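Local coordinates for protein putative xanthine dehydrogenase YAGS fad-binding subunit (Escherichia coli, PDB 5G5G) that probably oxidises aldehydes at a molybdenum centre held by pterin cytosine dinucleotide, as part of a periplasmic aldehyde oxidase, at residues I12-D26 with G469-M483. Numbering follows the deposited sequence.
Sequences IDQLKVVGRPHDRID and GTGSYTILAQTAAEM. With MCN (pterin cytosine dinucleotide), chain Y.
Glu482 reaches out of helix 472-484 and takes three backbone N-H groups of the 12-26 loop on its carboxylate. OE2 accepts from Lys16 N on its syn side at 2.9 Å; OE1 takes Val17 N and Val18 N, both at 2.8 Å, the latter nearly in line with its C-O bond. CG stands anti to the residue's own backbone nitrogen (chi1 -170°) and the chain then bends at chi2 (81°), which turns the carboxylate toward those N-H groups. With an alanine here, the three N-H groups would probably be left without their acceptor and the start of the Val17-Arg20 turn freed to shift. One turn back, Gln478 works as a donor: NE2 gives a hydrogen bond to Val17 O (2.9 Å), which lies in the plane of its amide, and a weak one to Arg20 O. Further along, Thr474 OG1 accepts from Ile25 N (3.0 Å), and Arg24 NH1 comes from above the carbonyl plane of Gly469 to bond its oxygen, while Arg24 NE pairs with an acidic side chain of a neighbouring protein chain.

Apolar contacts run along the same helix. Ile12 CD1 meets Met483 SD at 3.6 Å, Val17 CG1 lies on Ala481 CB, and Ile25 packs CG1 against Tyr473 CB and CD1 against Ala477 CB.

Just ahead of the helix, Thr470 O accepts from O2' of the pterin cytosine dinucleotide; the residues leading into the helix thus line the cofactor site. Strand 491-494 touches Tyr473, Ala477 and Ala481, helix 511-534 touches Ile475, Leu476, Thr479 and Met483, and helix 619-638 touches Pro21, Arg24 and Thr470.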
ATOM      1  N   ILE C  12     -10.362  17.210 -31.871  1.00 16.63           N
ATOM      2  CA  ILE C  12     -10.239  16.080 -31.011  1.00 15.69           C
ATOM      3  C   ILE C  12     -11.262  15.037 -31.393  1.00 15.72           C
ATOM      4  O   ILE C  12     -10.987  13.851 -31.260  1.00 14.72           O
ATOM      5  CB  ILE C  12     -10.412  16.440 -29.508  1.00 15.34           C
ATOM      6  CG1 ILE C  12      -9.348  17.478 -29.068  1.00 15.27           C
ATOM      7  CG2 ILE C  12     -10.340  15.202 -28.616  1.00 14.63           C
ATOM      8  CD1 ILE C  12      -7.937  16.997 -29.076  1.00 15.26           C
ATOM      9  N   ASP C  13     -12.409  15.470 -31.918  1.00 16.28           N
ATOM     10  CA  ASP C  13     -13.455  14.540 -32.417  1.00 16.87           C
ATOM     11  C   ASP C  13     -13.016  13.502 -33.464  1.00 16.84           C
ATOM     12  O   ASP C  13     -13.702  12.499 -33.660  1.00 16.73           O
ATOM     13  CB  ASP C  13     -14.630  15.301 -32.989  1.00 18.19           C
ATOM     14  CG  ASP C  13     -15.428  16.081 -31.920  1.00 19.01           C
ATOM     15  OD1 ASP C  13     -15.532  15.679 -30.753  1.00 18.89           O
ATOM     16  OD2 ASP C  13     -16.071  17.059 -32.371  1.00 22.52           O
ATOM     17  N   GLN C  14     -11.905  13.761 -34.156  1.00 17.01           N
ATOM     18  CA  GLN C  14     -11.380  12.828 -35.153  1.00 17.36           C
ATOM     19  C   GLN C  14     -10.969  11.485 -34.502  1.00 16.15           C
ATOM     20  O   GLN C  14     -11.028  10.422 -35.156  1.00 15.97           O
ATOM     21  CB  GLN C  14     -10.169  13.421 -35.851  1.00 18.66           C
ATOM     22  CG  GLN C  14     -10.442  14.676 -36.663  1.00 20.27           C
ATOM     23  CD  GLN C  14      -9.165  15.297 -37.199  1.00 20.79           C
ATOM     24  OE1 GLN C  14      -8.819  15.104 -38.349  1.00 22.35           O
ATOM     25  NE2 GLN C  14      -8.447  16.021 -36.361  1.00 20.76           N
ATOM     26  N   LEU C  15     -10.498  11.569 -33.260  1.00 14.89           N
ATOM     27  CA  LEU C  15     -10.114  10.401 -32.482  1.00 14.77           C
ATOM     28  C   LEU C  15      -9.168   9.470 -33.228  1.00 14.83           C
ATOM     29  O   LEU C  15      -9.236   8.255 -33.083  1.00 14.74           O
ATOM     30  CB  LEU C  15     -11.355   9.632 -31.975  1.00 14.52           C
ATOM     31  CG  LEU C  15     -12.289  10.503 -31.116  1.00 14.55           C
ATOM     32  CD1 LEU C  15     -13.568   9.727 -30.839  1.00 14.73           C
ATOM     33  CD2 LEU C  15     -11.630  10.873 -29.826  1.00 13.91           C
ATOM     34  N   LYS C  16      -8.217  10.058 -33.950  1.00 15.60           N
ATOM     35  CA  LYS C  16      -7.130   9.258 -34.577  1.00 16.06           C
ATOM     36  C   LYS C  16      -6.089   8.793 -33.596  1.00 16.18           C
ATOM     37  O   LYS C  16      -5.407   7.801 -33.870  1.00 16.97           O
ATOM     38  CB  LYS C  16      -6.432  10.052 -35.682  1.00 17.19           C
ATOM     39  CG  LYS C  16      -7.341  10.419 -36.823  1.00 18.14           C
ATOM     40  CD  LYS C  16      -6.641  11.344 -37.830  1.00 19.77           C
ATOM     41  CE  LYS C  16      -7.551  11.640 -39.001  1.00 20.78           C
ATOM     42  NZ  LYS C  16      -6.923  12.591 -39.935  1.00 22.28           N
ATOM     43  N   VAL C  17      -5.965   9.497 -32.492  1.00 15.48           N
ATOM     44  CA  VAL C  17      -4.956   9.232 -31.464  1.00 15.51           C
ATOM     45  C   VAL C  17      -5.551   9.279 -30.069  1.00 15.16           C
ATOM     46  O   VAL C  17      -5.365   8.372 -29.280  1.00 15.31           O
ATOM     47  CB  VAL C  17      -3.742  10.184 -31.546  1.00 16.47           C
ATOM     48  CG1 VAL C  17      -2.584   9.588 -30.725  1.00 16.43           C
ATOM     49  CG2 VAL C  17      -3.301  10.427 -32.978  1.00 17.92           C
ATOM     50  N   VAL C  18      -6.255  10.353 -29.747  1.00 14.76           N
ATOM     51  CA  VAL C  18      -7.070  10.427 -28.545  1.00 14.19           C
ATOM     52  C   VAL C  18      -8.164   9.360 -28.628  1.00 13.68           C
ATOM     53  O   VAL C  18      -8.742   9.118 -29.706  1.00 13.91           O
ATOM     54  CB  VAL C  18      -7.694  11.840 -28.372  1.00 14.33           C
ATOM     55  CG1 VAL C  18      -8.722  11.864 -27.235  1.00 13.83           C
ATOM     56  CG2 VAL C  18      -6.598  12.884 -28.159  1.00 14.75           C
ATOM     57  N   GLY C  19      -8.430   8.750 -27.469  1.00 12.80           N
ATOM     58  CA  GLY C  19      -9.431   7.721 -27.318  1.00 12.80           C
ATOM     59  C   GLY C  19      -8.936   6.317 -27.629  1.00 13.34           C
ATOM     60  O   GLY C  19      -9.721   5.355 -27.475  1.00 13.91           O
ATOM     61  N   ARG C  20      -7.656   6.178 -27.972  1.00 14.23           N
ATOM     62  CA  ARG C  20      -7.074   4.920 -28.402  1.00 15.02           C
ATOM     63  C   ARG C  20      -6.188   4.393 -27.289  1.00 14.67           C
ATOM     64  O   ARG C  20      -5.600   5.169 -26.545  1.00 14.12           O
ATOM     65  CB  ARG C  20      -6.361   5.105 -29.691  1.00 16.66           C
ATOM     66  CG  ARG C  20      -7.451   5.305 -30.776  1.00 18.16           C
ATOM     67  CD  ARG C  20      -6.988   5.256 -32.124  1.00 19.74           C
ATOM     68  NE  ARG C  20      -8.011   5.739 -33.072  1.00 19.64           N
ATOM     69  CZ  ARG C  20      -8.667   4.979 -33.938  1.00 20.56           C
ATOM     70  NH1 ARG C  20      -8.472   3.660 -33.944  1.00 21.55           N
ATOM     71  NH2 ARG C  20      -9.498   5.517 -34.827  1.00 19.86           N
ATOM     72  N   PRO C  21      -6.140   3.076 -27.125  1.00 14.77           N
ATOM     73  CA  PRO C  21      -5.444   2.473 -25.968  1.00 14.44           C
ATOM     74  C   PRO C  21      -3.931   2.347 -26.174  1.00 14.90           C
ATOM     75  O   PRO C  21      -3.313   1.254 -26.110  1.00 15.23           O
ATOM     76  CB  PRO C  21      -6.126   1.095 -25.858  1.00 15.07           C
ATOM     77  CG  PRO C  21      -6.491   0.781 -27.270  1.00 15.04           C
ATOM     78  CD  PRO C  21      -6.913   2.084 -27.856  1.00 15.37           C
ATOM     79  N   HIS C  22      -3.300   3.480 -26.339  1.00 14.45           N
ATOM     80  CA  HIS C  22      -1.852   3.493 -26.550  1.00 14.72           C
ATOM     81  C   HIS C  22      -1.052   3.056 -25.307  1.00 14.20           C
ATOM     82  O   HIS C  22      -1.448   3.354 -24.178  1.00 13.53           O
ATOM     83  CB  HIS C  22      -1.451   4.899 -26.954  1.00 15.37           C
ATOM     84  CG  HIS C  22      -1.706   5.153 -28.404  1.00 16.39           C
ATOM     85  ND1 HIS C  22      -0.937   4.566 -29.391  1.00 17.60           N
ATOM     86  CD2 HIS C  22      -2.643   5.894 -29.042  1.00 17.17           C
ATOM     87  CE1 HIS C  22      -1.374   4.961 -30.579  1.00 19.44           C
ATOM     88  NE2 HIS C  22      -2.421   5.753 -30.390  1.00 17.99           N
ATOM     89  N   ASP C  23       0.068   2.382 -25.553  1.00 14.35           N
ATOM     90  CA  ASP C  23       1.024   2.085 -24.478  1.00 14.72           C
ATOM     91  C   ASP C  23       1.487   3.375 -23.815  1.00 14.88           C
ATOM     92  O   ASP C  23       1.682   4.395 -24.481  1.00 15.43           O
ATOM     93  CB  ASP C  23       2.263   1.414 -25.032  1.00 15.71           C
ATOM     94  CG  ASP C  23       2.041   0.043 -25.618  1.00 16.49           C
ATOM     95  OD1 ASP C  23       0.966  -0.528 -25.498  1.00 16.38           O
ATOM     96  OD2 ASP C  23       2.994  -0.428 -26.324  1.00 18.75           O
ATOM     97  N   ARG C  24       1.743   3.344 -22.513  1.00 14.85           N
ATOM     98  CA  ARG C  24       2.332   4.471 -21.827  1.00 14.91           C
ATOM     99  C   ARG C  24       3.681   4.846 -22.373  1.00 15.21           C
ATOM    100  O   ARG C  24       4.565   3.977 -22.566  1.00 15.52           O
ATOM    101  CB  ARG C  24       2.594   4.107 -20.375  1.00 16.24           C
ATOM    102  CG  ARG C  24       1.426   4.194 -19.608  1.00 15.72           C
ATOM    103  CD  ARG C  24       1.777   3.793 -18.176  1.00 15.09           C
ATOM    104  NE  ARG C  24       0.523   3.293 -17.658  1.00 13.75           N
ATOM    105  CZ  ARG C  24      -0.243   3.856 -16.746  1.00 13.86           C
ATOM    106  NH1 ARG C  24       0.065   4.996 -16.198  1.00 13.91           N
ATOM    107  NH2 ARG C  24      -1.374   3.279 -16.426  1.00 14.21           N
ATOM    108  N   ILE C  25       3.881   6.145 -22.623  1.00 13.99           N
ATOM    109  CA  ILE C  25       5.117   6.611 -23.232  1.00 14.64           C
ATOM    110  C   ILE C  25       6.272   6.632 -22.217  1.00 14.81           C
ATOM    111  O   ILE C  25       7.438   6.615 -22.637  1.00 15.48           O
ATOM    112  CB  ILE C  25       5.000   7.954 -23.981  1.00 14.53           C
ATOM    113  CG1 ILE C  25       4.670   9.096 -23.062  1.00 14.20           C
ATOM    114  CG2 ILE C  25       3.901   7.818 -25.054  1.00 15.24           C
ATOM    115  CD1 ILE C  25       4.878  10.454 -23.701  1.00 14.84           C
ATOM    116  N   ASP C  26       5.930   6.585 -20.956  1.00 13.83           N
ATOM    117  CA  ASP C  26       6.933   6.407 -19.891  1.00 14.65           C
ATOM    118  C   ASP C  26       7.241   4.929 -19.599  1.00 14.49           C
ATOM    119  O   ASP C  26       8.001   4.652 -18.666  1.00 15.18           O
ATOM    120  CB  ASP C  26       6.561   7.179 -18.598  1.00 14.82           C
ATOM    121  CG  ASP C  26       5.130   6.941 -18.087  1.00 14.80           C
ATOM    122  OD1 ASP C  26       4.268   6.523 -18.921  1.00 17.03           O
ATOM    123  OD2 ASP C  26       4.830   7.269 -16.921  1.00 14.14           O
ATOM    124  N   GLY C 469       1.380   8.096 -11.961  1.00  9.12           N
ATOM    125  CA  GLY C 469       0.952   6.760 -12.386  1.00  9.41           C
ATOM    126  C   GLY C 469      -0.409   6.808 -13.097  1.00  9.58           C
ATOM    127  O   GLY C 469      -0.916   5.771 -13.575  1.00 10.32           O
ATOM    128  N   THR C 470      -0.963   8.013 -13.205  1.00  9.51           N
ATOM    129  CA  THR C 470      -2.253   8.198 -13.873  1.00 10.04           C
ATOM    130  C   THR C 470      -2.197   7.966 -15.389  1.00 10.39           C
ATOM    131  O   THR C 470      -3.119   7.392 -15.966  1.00 11.01           O
ATOM    132  CB  THR C 470      -2.763   9.593 -13.528  1.00 10.45           C
ATOM    133  OG1 THR C 470      -1.599  10.444 -13.562  1.00 10.57           O
ATOM    134  CG2 THR C 470      -3.405   9.641 -12.149  1.00 10.22           C
ATOM    135  N   GLY C 471      -1.101   8.371 -16.026  1.00 10.11           N
ATOM    136  CA  GLY C 471      -0.980   8.399 -17.507  1.00 10.75           C
ATOM    137  C   GLY C 471      -0.896   9.743 -18.183  1.00 10.68           C
ATOM    138  O   GLY C 471      -0.906   9.815 -19.397  1.00 12.19           O
ATOM    139  N   SER C 472      -0.749  10.820 -17.416  1.00 11.05           N
ATOM    140  CA  SER C 472      -0.687  12.141 -17.967  1.00 10.89           C
ATOM    141  C   SER C 472       0.327  12.273 -19.124  1.00 11.55           C
ATOM    142  O   SER C 472       0.010  12.937 -20.121  1.00 11.73           O
ATOM    143  CB  SER C 472      -0.344  13.141 -16.884  1.00 11.04           C
ATOM    144  OG  SER C 472      -1.196  13.056 -15.763  1.00 10.84           O
ATOM    145  N   TYR C 473       1.538  11.722 -18.982  1.00 10.71           N
ATOM    146  CA  TYR C 473       2.525  11.796 -20.096  1.00 11.20           C
ATOM    147  C   TYR C 473       1.841  11.386 -21.402  1.00 11.36           C
ATOM    148  O   TYR C 473       1.966  12.067 -22.426  1.00 11.68           O
ATOM    149  CB  TYR C 473       3.745  10.902 -19.922  1.00 11.02           C
ATOM    150  CG  TYR C 473       4.808  11.470 -18.985  1.00 11.35           C
ATOM    151  CD1 TYR C 473       5.705  12.473 -19.435  1.00 11.91           C
ATOM    152  CD2 TYR C 473       4.998  10.943 -17.683  1.00 11.37           C
ATOM    153  CE1 TYR C 473       6.703  12.960 -18.610  1.00 12.07           C
ATOM    154  CE2 TYR C 473       5.984  11.459 -16.862  1.00 11.72           C
ATOM    155  CZ  TYR C 473       6.847  12.454 -17.332  1.00 12.10           C
ATOM    156  OH  TYR C 473       7.849  13.001 -16.496  1.00 12.56           O
ATOM    157  N   THR C 474       1.189  10.219 -21.368  1.00 11.23           N
ATOM    158  CA  THR C 474       0.616   9.626 -22.548  1.00 11.56           C
ATOM    159  C   THR C 474      -0.583  10.386 -23.121  1.00 11.29           C
ATOM    160  O   THR C 474      -0.620  10.693 -24.297  1.00 11.27           O
ATOM    161  CB  THR C 474       0.280   8.173 -22.253  1.00 11.53           C
ATOM    162  OG1 THR C 474       1.449   7.594 -21.698  1.00 11.98           O
ATOM    163  CG2 THR C 474      -0.125   7.457 -23.477  1.00 11.86           C
ATOM    164  N   ILE C 475      -1.538  10.727 -22.294  1.00 10.87           N
ATOM    165  CA  ILE C 475      -2.686  11.472 -22.774  1.00 11.31           C
ATOM    166  C   ILE C 475      -2.383  12.892 -23.257  1.00 11.55           C
ATOM    167  O   ILE C 475      -3.021  13.372 -24.196  1.00 11.50           O
ATOM    168  CB  ILE C 475      -3.870  11.463 -21.787  1.00 11.19           C
ATOM    169  CG1 ILE C 475      -3.502  12.094 -20.423  1.00 11.23           C
ATOM    170  CG2 ILE C 475      -4.372  10.020 -21.697  1.00 11.56           C
ATOM    171  CD1 ILE C 475      -4.717  12.522 -19.579  1.00 10.94           C
ATOM    172  N   LEU C 476      -1.369  13.533 -22.668  1.00 11.47           N
ATOM    173  CA  LEU C 476      -0.927  14.822 -23.186  1.00 12.19           C
ATOM    174  C   LEU C 476      -0.248  14.643 -24.549  1.00 12.58           C
ATOM    175  O   LEU C 476      -0.498  15.444 -25.462  1.00 13.07           O
ATOM    176  CB  LEU C 476       0.016  15.521 -22.200  1.00 12.49           C
ATOM    177  CG  LEU C 476      -0.709  15.939 -20.898  1.00 12.64           C
ATOM    178  CD1 LEU C 476       0.259  16.233 -19.761  1.00 13.06           C
ATOM    179  CD2 LEU C 476      -1.555  17.181 -21.099  1.00 13.34           C
ATOM    180  N   ALA C 477       0.550  13.571 -24.719  1.00 11.82           N
ATOM    181  CA  ALA C 477       1.121  13.261 -26.047  1.00 12.22           C
ATOM    182  C   ALA C 477       0.022  12.983 -27.089  1.00 12.26           C
ATOM    183  O   ALA C 477       0.038  13.502 -28.214  1.00 12.42           O
ATOM    184  CB  ALA C 477       2.093  12.095 -25.950  1.00 12.02           C
ATOM    185  N   GLN C 478      -0.983  12.228 -26.681  1.00 11.94           N
ATOM    186  CA  GLN C 478      -2.087  11.910 -27.592  1.00 12.39           C
ATOM    187  C   GLN C 478      -2.835  13.160 -28.058  1.00 12.81           C
ATOM    188  O   GLN C 478      -3.229  13.269 -29.266  1.00 12.81           O
ATOM    189  CB  GLN C 478      -3.038  10.928 -26.970  1.00 12.50           C
ATOM    190  CG  GLN C 478      -2.447   9.529 -26.729  1.00 12.86           C
ATOM    191  CD  GLN C 478      -3.376   8.652 -25.873  1.00 12.66           C
ATOM    192  OE1 GLN C 478      -3.162   8.435 -24.675  1.00 12.94           O
ATOM    193  NE2 GLN C 478      -4.443   8.150 -26.494  1.00 12.87           N
ATOM    194  N   THR C 479      -3.039  14.084 -27.120  1.00 12.29           N
ATOM    195  CA  THR C 479      -3.727  15.353 -27.396  1.00 12.74           C
ATOM    196  C   THR C 479      -2.985  16.208 -28.396  1.00 13.43           C
ATOM    197  O   THR C 479      -3.526  16.627 -29.440  1.00 13.92           O
ATOM    198  CB  THR C 479      -4.007  16.137 -26.101  1.00 12.63           C
ATOM    199  OG1 THR C 479      -4.786  15.322 -25.198  1.00 12.61           O
ATOM    200  CG2 THR C 479      -4.746  17.440 -26.411  1.00 12.97           C
ATOM    201  N   ALA C 480      -1.693  16.403 -28.157  1.00 13.16           N
ATOM    202  CA  ALA C 480      -0.899  17.149 -29.098  1.00 13.84           C
ATOM    203  C   ALA C 480      -0.800  16.485 -30.484  1.00 14.37           C
ATOM    204  O   ALA C 480      -0.910  17.147 -31.519  1.00 14.63           O
ATOM    205  CB  ALA C 480       0.468  17.427 -28.529  1.00 13.71           C
ATOM    206  N   ALA C 481      -0.605  15.161 -30.495  1.00 14.31           N
ATOM    207  CA  ALA C 481      -0.537  14.440 -31.741  1.00 14.73           C
ATOM    208  C   ALA C 481      -1.840  14.631 -32.552  1.00 15.05           C
ATOM    209  O   ALA C 481      -1.818  14.817 -33.778  1.00 15.53           O
ATOM    210  CB  ALA C 481      -0.282  12.960 -31.462  1.00 14.53           C
ATOM    211  N   GLU C 482      -2.974  14.509 -31.864  1.00 14.84           N
ATOM    212  CA  GLU C 482      -4.266  14.655 -32.496  1.00 15.59           C
ATOM    213  C   GLU C 482      -4.417  16.034 -33.106  1.00 16.11           C
ATOM    214  O   GLU C 482      -4.862  16.173 -34.248  1.00 16.16           O
ATOM    215  CB  GLU C 482      -5.397  14.447 -31.490  1.00 15.75           C
ATOM    216  CG  GLU C 482      -6.767  14.352 -32.156  1.00 16.63           C
ATOM    217  CD  GLU C 482      -7.053  12.962 -32.717  1.00 17.04           C
ATOM    218  OE1 GLU C 482      -7.034  11.984 -31.906  1.00 16.90           O
ATOM    219  OE2 GLU C 482      -7.311  12.856 -33.927  1.00 17.41           O
ATOM    220  N   MET C 483      -4.057  17.049 -32.330  1.00 15.96           N
ATOM    221  CA  MET C 483      -4.247  18.454 -32.770  1.00 17.38           C
ATOM    222  C   MET C 483      -3.357  18.857 -33.945  1.00 18.60           C
ATOM    223  O   MET C 483      -3.751  19.675 -34.771  1.00 19.18           O
ATOM    224  CB  MET C 483      -4.016  19.372 -31.592  1.00 17.50           C
ATOM    225  CG  MET C 483      -5.064  19.266 -30.498  1.00 17.77           C
ATOM    226  SD  MET C 483      -6.699  19.768 -31.004  1.00 20.10           S
ATOM    227  CE  MET C 483      -6.576  21.549 -31.177  1.00 20.72           C
TER
HETATM  228  N1  MCN Y 921      -8.308   9.207 -18.032  1.00 10.61           N
HETATM  229  C2  MCN Y 921      -8.588   8.910 -19.441  1.00 10.31           C
HETATM  230  N3  MCN Y 921      -9.857   9.710 -19.729  1.00 10.44           N
HETATM  231  C4  MCN Y 921     -10.680  10.412 -18.967  1.00 10.65           C
HETATM  232  C5  MCN Y 921     -10.108  10.665 -17.600  1.00 10.58           C
HETATM  233  C6  MCN Y 921      -9.048  10.022 -17.207  1.00 10.31           C
HETATM  234  O2  MCN Y 921      -8.023   8.288 -20.177  1.00 10.67           O
HETATM  235  N4  MCN Y 921     -11.803  10.956 -19.275  1.00 10.72           N
HETATM  236  C1' MCN Y 921      -7.234   8.371 -17.521  1.00 10.98           C
HETATM  237  C2D MCN Y 921      -5.822   8.879 -17.997  1.00 11.03           C
HETATM  238  O2' MCN Y 921      -4.902   7.790 -18.019  1.00 11.43           O
HETATM  239  C3' MCN Y 921      -5.551   9.796 -16.916  1.00 11.03           C
HETATM  240  C4D MCN Y 921      -6.029   9.200 -15.515  1.00 10.70           C
HETATM  241  O4D MCN Y 921      -7.202   8.445 -16.090  1.00 10.68           O
HETATM  242  O3' MCN Y 921      -4.159  10.221 -16.687  1.00 10.71           O
HETATM  243  C5' MCN Y 921      -6.524   9.969 -14.437  1.00 10.12           C
HETATM  244  O5' MCN Y 921      -7.092  11.197 -14.830  1.00  9.80           O
HETATM  245  PA  MCN Y 921      -8.011  11.940 -13.827  1.00  9.99           P
HETATM  246  O1A MCN Y 921      -8.199  13.354 -14.371  1.00 10.68           O
HETATM  247  O2A MCN Y 921      -9.181  11.091 -13.472  1.00 11.05           O
HETATM  248  O3A MCN Y 921      -7.074  12.049 -12.430  1.00 10.74           O
HETATM  249  PB  MCN Y 921      -5.982  13.167 -12.193  1.00 10.73           P
HETATM  250  O1B MCN Y 921      -6.592  14.355 -11.584  1.00 10.42           O
HETATM  251  O2B MCN Y 921      -5.144  13.320 -13.420  1.00 11.19           O
HETATM  252  O3B MCN Y 921      -5.077  12.370 -11.183  1.00 10.06           O
HETATM  253  C10 MCN Y 921      -5.423  12.380  -9.734  1.00  9.75           C
HETATM  254  C9' MCN Y 921      -6.100  11.140  -9.269  1.00  9.77           C
HETATM  255  C8' MCN Y 921      -6.525  11.398  -7.721  1.00  9.95           C
HETATM  256  S8' MCN Y 921      -7.218  12.849  -7.253  1.00  9.98           S
HETATM  257  C7' MCN Y 921      -6.127  10.540  -6.917  1.00  9.79           C
HETATM  258  S7' MCN Y 921      -6.318  10.746  -5.151  1.00  9.88           S
HETATM  259  C6' MCN Y 921      -5.661   9.114  -7.344  1.00  9.78           C
HETATM  260  C7  MCN Y 921      -5.968   9.025  -8.914  1.00  9.15           C
HETATM  261  O9' MCN Y 921      -5.406  10.057  -9.618  1.00  9.76           O
HETATM  262  N5' MCN Y 921      -4.117   9.193  -7.172  1.00  9.12           N
HETATM  263  C4A MCN Y 921      -3.276   8.152  -7.844  1.00  9.51           C
HETATM  264  N8' MCN Y 921      -5.310   7.796  -9.406  1.00  9.39           N
HETATM  265  C4B MCN Y 921      -4.032   7.526  -9.067  1.00  9.53           C
HETATM  266  N1' MCN Y 921      -3.397   6.445  -9.680  1.00  9.54           N
HETATM  267  C2' MCN Y 921      -2.018   6.228  -9.582  1.00 10.12           C
HETATM  268  N2' MCN Y 921      -1.445   5.258 -10.113  1.00  9.93           N
HETATM  269  N3' MCN Y 921      -1.432   6.808  -8.491  1.00  9.78           N
HETATM  270  C4' MCN Y 921      -1.837   7.876  -7.708  1.00 10.23           C
HETATM  271  O4' MCN Y 921      -1.341   8.507  -6.755  1.00  9.07           O
HETATM  272  O   HOH W   1      -5.937  17.521 -36.580  1.00 17.44           O
HETATM  273  O   HOH W   2      -3.583   4.712 -15.128  1.00 11.05           O
HETATM  274  O   HOH W   3       1.962   7.989 -19.020  1.00 11.59           O